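Side-chain contacts in erythrocyte binding antigen 140 (Plasmodium falciparum, PDB 4GF2), which probably binds a sialic acid-bearing receptor, glycophorin C, on the host erythrocyte surface when the malaria parasite invades: residues A[72-77]-A[87-92]; A[495-500]-A[523-528]. The protein carries 3 engineered substitutions. All coordinates share one frame; numbering follows the deposited sequence.

Contact 1 (A[72-77]-A[87-92]); sequences KLLYNK and CNELRN
K77 and E89 join two neighbouring helices through a buried salt bridge, and L74 packs beside it. The helices form an antiparallel hairpin in the first Duffy binding domain. Their segments run at 153° to each other, with the axes 10.0 Å apart at closest approach. K77 NZ lies 2.9 Å from E89 OE1. The two side chains cross at about a right angle. The ammonium does not enter in the carboxylate plane. It meets OE1 from above, 39° out of that plane. E89 OE2 lies farther from K77 NZ, at 3.5 Å. K77 reaches this point as an extended chain whose CG is anti to the backbone N (chi1 178°). N78 ND2 also donates to E89 OE1, so two donors grip this oxygen. Both charged residues are buried, and pairing the charges probably eases the cost of burying them. The bonds on OE1 probably limit rotation of the carboxylate and favour its charged form.

L74 points toward the second helix and splits its contacts between its two methyls. L74 CD1 sits 3.6 Å from the backbone E89 O. L74 CD1 also meets L90 CD2, at 4.3 Å. Outside the two segments, L74 touches F86 and S93 of the same partner helix and K17 of a loop. The L74 and E89 side chains meet at a slant. The remaining methyl, L74 CD2, is 3.6 Å from E89 OE1, the oxygen that K77 holds.

Contact 2 (A[495-500]-A[523-528]); sequences KEKIYS and SEYKKW
The carbonyl O of E496, the residue just before K497, takes two bonds from S500. K497 is the lysine that crosses to Y525 and W528. S500 N and S500 OG each lie 2.8 Å from E496 O. The OG donor stands above the carbonyl plane, 42° out of it. This is a serine hydroxyl bonded back to its own helix, one turn earlier.

K497 joins two successive helices in the second Duffy binding domain by a cation-pi and CH-pi contact. Its chain leaves alongside Y525. K497 CD is 3.8 Å from Y525 CD1, and the approach to that ring is oblique. K497 CD also lies 3.6 Å from W528 CE3. Further out, K497 CE lies over one face of the indole, offset toward its rim, with W528 CD2 at 3.5 Å. A bend at the last torsion (chi4 53°) turns the amine up from the ring. K497 NZ then stands 4.3 Å from the centroid of the W528 five-membered ring and only 3° off its normal. Y525 itself is buried and also touches P588 of a loop.

No hydrogen bond links the two segments. The contact combines lysine methylenes packed on aromatic carbon with a cation-pi interaction. The positive charge probably adds attraction to the electron-rich indole face.

In the fold
From the N terminus, the chain first reaches contact 1. It ties helix 56-78 to helix 83-101 in the first Duffy binding domain, with nine residues between its segments, five of them helical. The chain then runs on through many further helices before contact 2 opens in the second Duffy binding domain. There helix 478-508 meets helix 518-548, with 22 residues between the segments, 13 of them helical. The two closures lie in series; they neither nest nor cross. The centres of contact 1 and contact 2 are about 88 Å apart, on opposite sides of the centre of the chain. The nearest atoms of contact 1 and contact 2 are about 75 Å apart. Each contact therefore ties helices within its own domain and does not link the two domains.

Contact 1 (A[72-77]-A[87-92])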
ATOM      1  N   LYS A  72      34.377 -22.660 -16.397  1.00 42.04           N
ATOM      2  CA  LYS A  72      33.429 -23.284 -17.322  1.00 43.52           C
ATOM      3  C   LYS A  72      31.996 -23.035 -16.878  1.00 40.19           C
ATOM      4  O   LYS A  72      31.147 -22.613 -17.667  1.00 39.16           O
ATOM      5  CB  LYS A  72      33.639 -24.798 -17.398  1.00 49.68           C
ATOM      6  CG  LYS A  72      34.885 -25.251 -18.123  1.00 56.34           C
ATOM      7  CD  LYS A  72      34.849 -26.754 -18.344  1.00 66.16           C
ATOM      8  CE  LYS A  72      36.168 -27.284 -18.880  1.00 75.07           C
ATOM      9  NZ  LYS A  72      36.093 -28.753 -19.133  1.00 82.65           N
ATOM     10  N   LEU A  73      31.728 -23.322 -15.609  1.00 39.06           N
ATOM     11  CA  LEU A  73      30.375 -23.238 -15.088  1.00 38.27           C
ATOM     12  C   LEU A  73      29.887 -21.792 -15.104  1.00 35.22           C
ATOM     13  O   LEU A  73      28.717 -21.530 -15.369  1.00 35.64           O
ATOM     14  CB  LEU A  73      30.308 -23.843 -13.684  1.00 40.36           C
ATOM     15  CG  LEU A  73      30.535 -25.359 -13.648  1.00 44.59           C
ATOM     16  CD1 LEU A  73      30.626 -25.875 -12.220  1.00 48.17           C
ATOM     17  CD2 LEU A  73      29.430 -26.088 -14.392  1.00 45.25           C
ATOM     18  N   LEU A  74      30.792 -20.857 -14.845  1.00 33.66           N
ATOM     19  CA  LEU A  74      30.461 -19.441 -14.930  1.00 35.97           C
ATOM     20  C   LEU A  74      30.159 -19.056 -16.370  1.00 36.24           C
ATOM     21  O   LEU A  74      29.277 -18.238 -16.634  1.00 37.40           O
ATOM     22  CB  LEU A  74      31.608 -18.579 -14.400  1.00 38.49           C
ATOM     23  CG  LEU A  74      31.778 -18.519 -12.882  1.00 40.06           C
ATOM     24  CD1 LEU A  74      32.995 -17.683 -12.532  1.00 39.13           C
ATOM     25  CD2 LEU A  74      30.525 -17.963 -12.208  1.00 42.46           C
ATOM     26  N   TYR A  75      30.888 -19.647 -17.306  1.00 35.28           N
ATOM     27  CA  TYR A  75      30.661 -19.340 -18.708  1.00 35.66           C
ATOM     28  C   TYR A  75      29.271 -19.792 -19.120  1.00 36.46           C
ATOM     29  O   TYR A  75      28.541 -19.050 -19.771  1.00 36.36           O
ATOM     30  CB  TYR A  75      31.715 -19.987 -19.607  1.00 36.24           C
ATOM     31  CG  TYR A  75      31.458 -19.714 -21.070  1.00 38.41           C
ATOM     32  CD1 TYR A  75      31.917 -18.549 -21.669  1.00 38.71           C
ATOM     33  CD2 TYR A  75      30.730 -20.607 -21.845  1.00 41.89           C
ATOM     34  CE1 TYR A  75      31.669 -18.288 -23.000  1.00 42.47           C
ATOM     35  CE2 TYR A  75      30.481 -20.354 -23.179  1.00 45.47           C
ATOM     36  CZ  TYR A  75      30.954 -19.194 -23.752  1.00 47.46           C
ATOM     37  OH  TYR A  75      30.708 -18.936 -25.082  1.00 53.85           O
ATOM     38  N   ASN A  76      28.899 -21.008 -18.738  1.00 37.75           N
ATOM     39  CA  ASN A  76      27.564 -21.514 -19.041  1.00 42.25           C
ATOM     40  C   ASN A  76      26.494 -20.666 -18.369  1.00 42.18           C
ATOM     41  O   ASN A  76      25.422 -20.433 -18.926  1.00 42.03           O
ATOM     42  CB  ASN A  76      27.424 -22.966 -18.593  1.00 47.45           C
ATOM     43  CG  ASN A  76      28.318 -23.901 -19.375  1.00 53.31           C
ATOM     44  OD1 ASN A  76      28.825 -23.549 -20.441  1.00 56.84           O
ATOM     45  ND2 ASN A  76      28.508 -25.110 -18.856  1.00 55.44           N
ATOM     46  N   LYS A  77      26.797 -20.203 -17.164  1.00 42.53           N
ATOM     47  CA  LYS A  77      25.877 -19.360 -16.417  1.00 42.78           C
ATOM     48  C   LYS A  77      25.606 -18.062 -17.164  1.00 41.16           C
ATOM     49  O   LYS A  77      24.460 -17.637 -17.295  1.00 40.86           O
ATOM     50  CB  LYS A  77      26.461 -19.044 -15.044  1.00 41.97           C
ATOM     51  CG  LYS A  77      25.599 -18.130 -14.192  1.00 42.68           C
ATOM     52  CD  LYS A  77      26.345 -17.709 -12.937  1.00 42.45           C
ATOM     53  CE  LYS A  77      25.590 -16.657 -12.152  1.00 44.38           C
ATOM     54  NZ  LYS A  77      26.440 -16.077 -11.078  1.00 44.26           N
ATOM     55  N   CYS A  87      33.169 -11.612 -17.105  1.00 37.32           N
ATOM     56  CA  CYS A  87      34.486 -11.109 -16.738  1.00 35.50           C
ATOM     57  C   CYS A  87      34.582 -10.855 -15.238  1.00 35.93           C
ATOM     58  O   CYS A  87      35.496 -11.342 -14.575  1.00 36.89           O
ATOM     59  CB  CYS A  87      34.795  -9.818 -17.497  1.00 34.75           C
ATOM     60  SG  CYS A  87      36.243  -8.929 -16.866  1.00 48.52           S
ATOM     61  N   ASN A  88      33.638 -10.087 -14.709  1.00 35.91           N
ATOM     62  CA  ASN A  88      33.654  -9.739 -13.295  1.00 36.53           C
ATOM     63  C   ASN A  88      33.491 -10.944 -12.374  1.00 34.55           C
ATOM     64  O   ASN A  88      34.088 -10.993 -11.299  1.00 34.66           O
ATOM     65  CB  ASN A  88      32.575  -8.699 -12.998  1.00 39.95           C
ATOM     66  CG  ASN A  88      32.845  -7.383 -13.693  1.00 44.06           C
ATOM     67  OD1 ASN A  88      33.978  -7.093 -14.064  1.00 45.44           O
ATOM     68  ND2 ASN A  88      31.808  -6.585 -13.881  1.00 45.53           N
ATOM     69  N   GLU A  89      32.692 -11.918 -12.797  1.00 33.14           N
ATOM     70  CA  GLU A  89      32.434 -13.083 -11.961  1.00 33.14           C
ATOM     71  C   GLU A  89      33.646 -14.020 -11.941  1.00 33.28           C
ATOM     72  O   GLU A  89      33.929 -14.651 -10.922  1.00 34.35           O
ATOM     73  CB  GLU A  89      31.156 -13.797 -12.407  1.00 34.41           C
ATOM     74  CG  GLU A  89      29.908 -12.929 -12.221  1.00 38.55           C
ATOM     75  CD  GLU A  89      28.598 -13.671 -12.438  1.00 43.77           C
ATOM     76  OE1 GLU A  89      28.613 -14.906 -12.585  1.00 42.46           O
ATOM     77  OE2 GLU A  89      27.539 -13.009 -12.449  1.00 48.82           O
ATOM     78  N   LEU A  90      34.373 -14.095 -13.054  1.00 32.79           N
ATOM     79  CA  LEU A  90      35.637 -14.824 -13.077  1.00 33.27           C
ATOM     80  C   LEU A  90      36.555 -14.258 -12.008  1.00 31.88           C
ATOM     81  O   LEU A  90      37.106 -14.988 -11.185  1.00 33.16           O
ATOM     82  CB  LEU A  90      36.330 -14.695 -14.435  1.00 35.91           C
ATOM     83  CG  LEU A  90      35.954 -15.681 -15.539  1.00 37.87           C
ATOM     84  CD1 LEU A  90      36.641 -15.271 -16.820  1.00 38.63           C
ATOM     85  CD2 LEU A  90      36.328 -17.113 -15.170  1.00 39.64           C
ATOM     86  N   ARG A  91      36.708 -12.940 -12.033  1.00 30.99           N
ATOM     87  CA  ARG A  91      37.630 -12.254 -11.149  1.00 33.43           C
ATOM     88  C   ARG A  91      37.183 -12.386  -9.700  1.00 34.77           C
ATOM     89  O   ARG A  91      37.987 -12.687  -8.815  1.00 37.79           O
ATOM     90  CB  ARG A  91      37.734 -10.776 -11.545  1.00 35.97           C
ATOM     91  CG  ARG A  91      38.167 -10.560 -12.995  1.00 36.69           C
ATOM     92  CD  ARG A  91      38.067  -9.099 -13.417  1.00 39.06           C
ATOM     93  NE  ARG A  91      39.048  -8.270 -12.724  1.00 41.15           N
ATOM     94  CZ  ARG A  91      40.333  -8.194 -13.059  1.00 42.86           C
ATOM     95  NH1 ARG A  91      40.809  -8.898 -14.083  1.00 41.44           N
ATOM     96  NH2 ARG A  91      41.147  -7.417 -12.363  1.00 46.24           N
ATOM     97  N   ASN A  92      35.894 -12.175  -9.459  1.00 32.98           N
ATOM     98  CA  ASN A  92      35.379 -12.190  -8.097  1.00 33.10           C
ATOM     99  C   ASN A  92      35.406 -13.578  -7.487  1.00 33.91           C
ATOM    100  O   ASN A  92      35.562 -13.727  -6.278  1.00 35.30           O
ATOM    101  CB  ASN A  92      33.972 -11.607  -8.051  1.00 33.16           C
ATOM    102  CG  ASN A  92      33.966 -10.119  -8.281  1.00 34.86           C
ATOM    103  OD1 ASN A  92      35.002  -9.465  -8.169  1.00 36.43           O
ATOM    104  ND2 ASN A  92      32.803  -9.569  -8.598  1.00 34.96           N
TER

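Contact 2 (A[495-500]-A[523-528])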
ATOM      1  N   LYS A 495     -39.980  24.289   5.982  1.00 79.86           N
ATOM      2  CA  LYS A 495     -39.738  25.717   6.141  1.00 82.73           C
ATOM      3  C   LYS A 495     -39.687  26.385   4.775  1.00 81.09           C
ATOM      4  O   LYS A 495     -40.317  27.418   4.551  1.00 82.42           O
ATOM      5  CB  LYS A 495     -38.423  25.974   6.882  1.00 85.91           C
ATOM      6  CG  LYS A 495     -38.555  26.069   8.393  1.00 91.26           C
ATOM      7  CD  LYS A 495     -37.507  27.014   8.980  1.00 97.48           C
ATOM      8  CE  LYS A 495     -36.088  26.595   8.619  1.00 97.91           C
ATOM      9  NZ  LYS A 495     -35.714  25.281   9.211  1.00 96.16           N
ATOM     10  N   GLU A 496     -38.929  25.783   3.866  1.00 79.51           N
ATOM     11  CA  GLU A 496     -38.775  26.315   2.521  1.00 82.92           C
ATOM     12  C   GLU A 496     -40.129  26.468   1.838  1.00 81.65           C
ATOM     13  O   GLU A 496     -40.427  27.513   1.259  1.00 84.44           O
ATOM     14  CB  GLU A 496     -37.876  25.394   1.697  1.00 85.21           C
ATOM     15  CG  GLU A 496     -37.605  25.879   0.285  1.00 92.49           C
ATOM     16  CD  GLU A 496     -36.659  24.963  -0.469  1.00 95.42           C
ATOM     17  OE1 GLU A 496     -36.177  23.977   0.130  1.00 93.02           O
ATOM     18  OE2 GLU A 496     -36.398  25.231  -1.662  1.00100.49           O
ATOM     19  N   LYS A 497     -40.949  25.425   1.915  1.00 78.19           N
ATOM     20  CA  LYS A 497     -42.249  25.425   1.252  1.00 79.41           C
ATOM     21  C   LYS A 497     -43.225  26.416   1.883  1.00 82.48           C
ATOM     22  O   LYS A 497     -44.076  26.975   1.192  1.00 89.69           O
ATOM     23  CB  LYS A 497     -42.839  24.016   1.244  1.00 77.01           C
ATOM     24  CG  LYS A 497     -42.324  23.161   0.099  1.00 76.73           C
ATOM     25  CD  LYS A 497     -42.542  21.680   0.347  1.00 77.95           C
ATOM     26  CE  LYS A 497     -42.361  20.876  -0.930  1.00 77.84           C
ATOM     27  NZ  LYS A 497     -41.065  21.150  -1.606  1.00 77.52           N
ATOM     28  N   ILE A 498     -43.104  26.632   3.188  1.00 81.67           N
ATOM     29  CA  ILE A 498     -43.895  27.658   3.858  1.00 84.13           C
ATOM     30  C   ILE A 498     -43.507  29.034   3.329  1.00 87.03           C
ATOM     31  O   ILE A 498     -44.369  29.837   2.973  1.00 90.76           O
ATOM     32  CB  ILE A 498     -43.698  27.633   5.385  1.00 84.99           C
ATOM     33  CG1 ILE A 498     -44.420  26.429   5.993  1.00 82.90           C
ATOM     34  CG2 ILE A 498     -44.221  28.921   6.012  1.00 90.76           C
ATOM     35  CD1 ILE A 498     -44.325  26.351   7.504  1.00 83.76           C
ATOM     36  N   TYR A 499     -42.206  29.302   3.281  1.00 87.85           N
ATOM     37  CA  TYR A 499     -41.711  30.568   2.759  1.00 92.98           C
ATOM     38  C   TYR A 499     -42.128  30.740   1.301  1.00 92.55           C
ATOM     39  O   TYR A 499     -42.404  31.854   0.855  1.00 97.28           O
ATOM     40  CB  TYR A 499     -40.187  30.650   2.887  1.00 96.04           C
ATOM     41  CG  TYR A 499     -39.674  30.604   4.313  1.00 97.86           C
ATOM     42  CD1 TYR A 499     -40.543  30.706   5.394  1.00 99.92           C
ATOM     43  CD2 TYR A 499     -38.316  30.463   4.577  1.00 97.26           C
ATOM     44  CE1 TYR A 499     -40.074  30.665   6.695  1.00100.83           C
ATOM     45  CE2 TYR A 499     -37.840  30.421   5.876  1.00 98.08           C
ATOM     46  CZ  TYR A 499     -38.723  30.523   6.930  1.00100.44           C
ATOM     47  OH  TYR A 499     -38.257  30.479   8.223  1.00102.66           O
ATOM     48  N   SER A 500     -42.176  29.636   0.560  1.00 88.79           N
ATOM     49  CA  SER A 500     -42.599  29.681  -0.835  1.00 91.52           C
ATOM     50  C   SER A 500     -44.032  30.191  -0.923  1.00 93.50           C
ATOM     51  O   SER A 500     -44.373  30.957  -1.826  1.00 96.45           O
ATOM     52  CB  SER A 500     -42.495  28.302  -1.479  1.00 92.79           C
ATOM     53  OG  SER A 500     -41.169  27.805  -1.412  1.00 94.49           O
ATOM     54  N   SER A 523     -51.632  21.858  -4.635  1.00 90.84           N
ATOM     55  CA  SER A 523     -51.686  20.470  -5.071  1.00 90.60           C
ATOM     56  C   SER A 523     -50.328  19.801  -4.907  1.00 89.77           C
ATOM     57  O   SER A 523     -50.228  18.700  -4.363  1.00 87.20           O
ATOM     58  CB  SER A 523     -52.131  20.389  -6.531  1.00 91.84           C
ATOM     59  OG  SER A 523     -52.078  19.056  -7.007  1.00 90.08           O
ATOM     60  N   GLU A 524     -49.284  20.473  -5.380  1.00 93.06           N
ATOM     61  CA  GLU A 524     -47.933  19.934  -5.314  1.00 93.23           C
ATOM     62  C   GLU A 524     -47.509  19.696  -3.871  1.00 84.25           C
ATOM     63  O   GLU A 524     -46.796  18.736  -3.579  1.00 78.99           O
ATOM     64  CB  GLU A 524     -46.945  20.880  -6.000  1.00103.93           C
ATOM     65  CG  GLU A 524     -47.172  21.026  -7.498  1.00115.33           C
ATOM     66  CD  GLU A 524     -46.239  22.040  -8.136  1.00123.69           C
ATOM     67  OE1 GLU A 524     -45.107  22.205  -7.635  1.00124.29           O
ATOM     68  OE2 GLU A 524     -46.642  22.673  -9.136  1.00129.25           O
ATOM     69  N   TYR A 525     -47.951  20.566  -2.967  1.00 83.15           N
ATOM     70  CA  TYR A 525     -47.601  20.424  -1.559  1.00 79.81           C
ATOM     71  C   TYR A 525     -48.288  19.210  -0.947  1.00 81.73           C
ATOM     72  O   TYR A 525     -47.687  18.484  -0.156  1.00 79.66           O
ATOM     73  CB  TYR A 525     -47.974  21.675  -0.768  1.00 78.12           C
ATOM     74  CG  TYR A 525     -47.548  21.606   0.681  1.00 75.43           C
ATOM     75  CD1 TYR A 525     -46.260  21.954   1.060  1.00 74.69           C
ATOM     76  CD2 TYR A 525     -48.427  21.182   1.667  1.00 77.07           C
ATOM     77  CE1 TYR A 525     -45.860  21.889   2.381  1.00 75.27           C
ATOM     78  CE2 TYR A 525     -48.037  21.113   2.993  1.00 77.65           C
ATOM     79  CZ  TYR A 525     -46.751  21.468   3.343  1.00 76.15           C
ATOM     80  OH  TYR A 525     -46.351  21.403   4.660  1.00 75.22           O
ATOM     81  N   LYS A 526     -49.550  18.999  -1.314  1.00 86.78           N
ATOM     82  CA  LYS A 526     -50.313  17.859  -0.819  1.00 89.07           C
ATOM     83  C   LYS A 526     -49.597  16.556  -1.154  1.00 83.55           C
ATOM     84  O   LYS A 526     -49.455  15.678  -0.303  1.00 80.62           O
ATOM     85  CB  LYS A 526     -51.721  17.856  -1.421  1.00 97.01           C
ATOM     86  CG  LYS A 526     -52.587  19.020  -0.967  1.00103.05           C
ATOM     87  CD  LYS A 526     -53.893  19.107  -1.750  1.00106.37           C
ATOM     88  CE  LYS A 526     -54.735  20.297  -1.303  1.00107.77           C
ATOM     89  NZ  LYS A 526     -55.996  20.419  -2.084  1.00109.13           N
ATOM     90  N   LYS A 527     -49.146  16.438  -2.400  1.00 82.08           N
ATOM     91  CA  LYS A 527     -48.407  15.261  -2.836  1.00 78.06           C
ATOM     92  C   LYS A 527     -47.161  15.082  -1.982  1.00 72.45           C
ATOM     93  O   LYS A 527     -46.857  13.978  -1.530  1.00 70.79           O
ATOM     94  CB  LYS A 527     -48.004  15.396  -4.304  1.00 80.48           C
ATOM     95  CG  LYS A 527     -49.169  15.393  -5.277  1.00 87.37           C
ATOM     96  CD  LYS A 527     -49.813  14.019  -5.370  1.00 92.50           C
ATOM     97  CE  LYS A 527     -50.963  14.009  -6.364  1.00100.12           C
ATOM     98  NZ  LYS A 527     -50.520  14.325  -7.751  1.00103.60           N
ATOM     99  N   TRP A 528     -46.442  16.177  -1.760  1.00 69.89           N
ATOM    100  CA  TRP A 528     -45.192  16.126  -1.013  1.00 65.91           C
ATOM    101  C   TRP A 528     -45.430  15.678   0.422  1.00 66.13           C
ATOM    102  O   TRP A 528     -44.807  14.729   0.894  1.00 66.53           O
ATOM    103  CB  TRP A 528     -44.490  17.489  -1.024  1.00 65.22           C
ATOM    104  CG  TRP A 528     -43.171  17.473  -0.305  1.00 63.06           C
ATOM    105  CD1 TRP A 528     -41.992  16.962  -0.767  1.00 61.45           C
ATOM    106  CD2 TRP A 528     -42.897  17.987   1.007  1.00 64.20           C
ATOM    107  NE1 TRP A 528     -41.005  17.125   0.174  1.00 61.09           N
ATOM    108  CE2 TRP A 528     -41.532  17.750   1.270  1.00 63.37           C
ATOM    109  CE3 TRP A 528     -43.672  18.621   1.981  1.00 66.45           C
ATOM    110  CZ2 TRP A 528     -40.927  18.129   2.468  1.00 64.46           C
ATOM    111  CZ3 TRP A 528     -43.068  18.996   3.171  1.00 67.29           C
ATOM    112  CH2 TRP A 528     -41.711  18.748   3.403  1.00 66.19           C
TER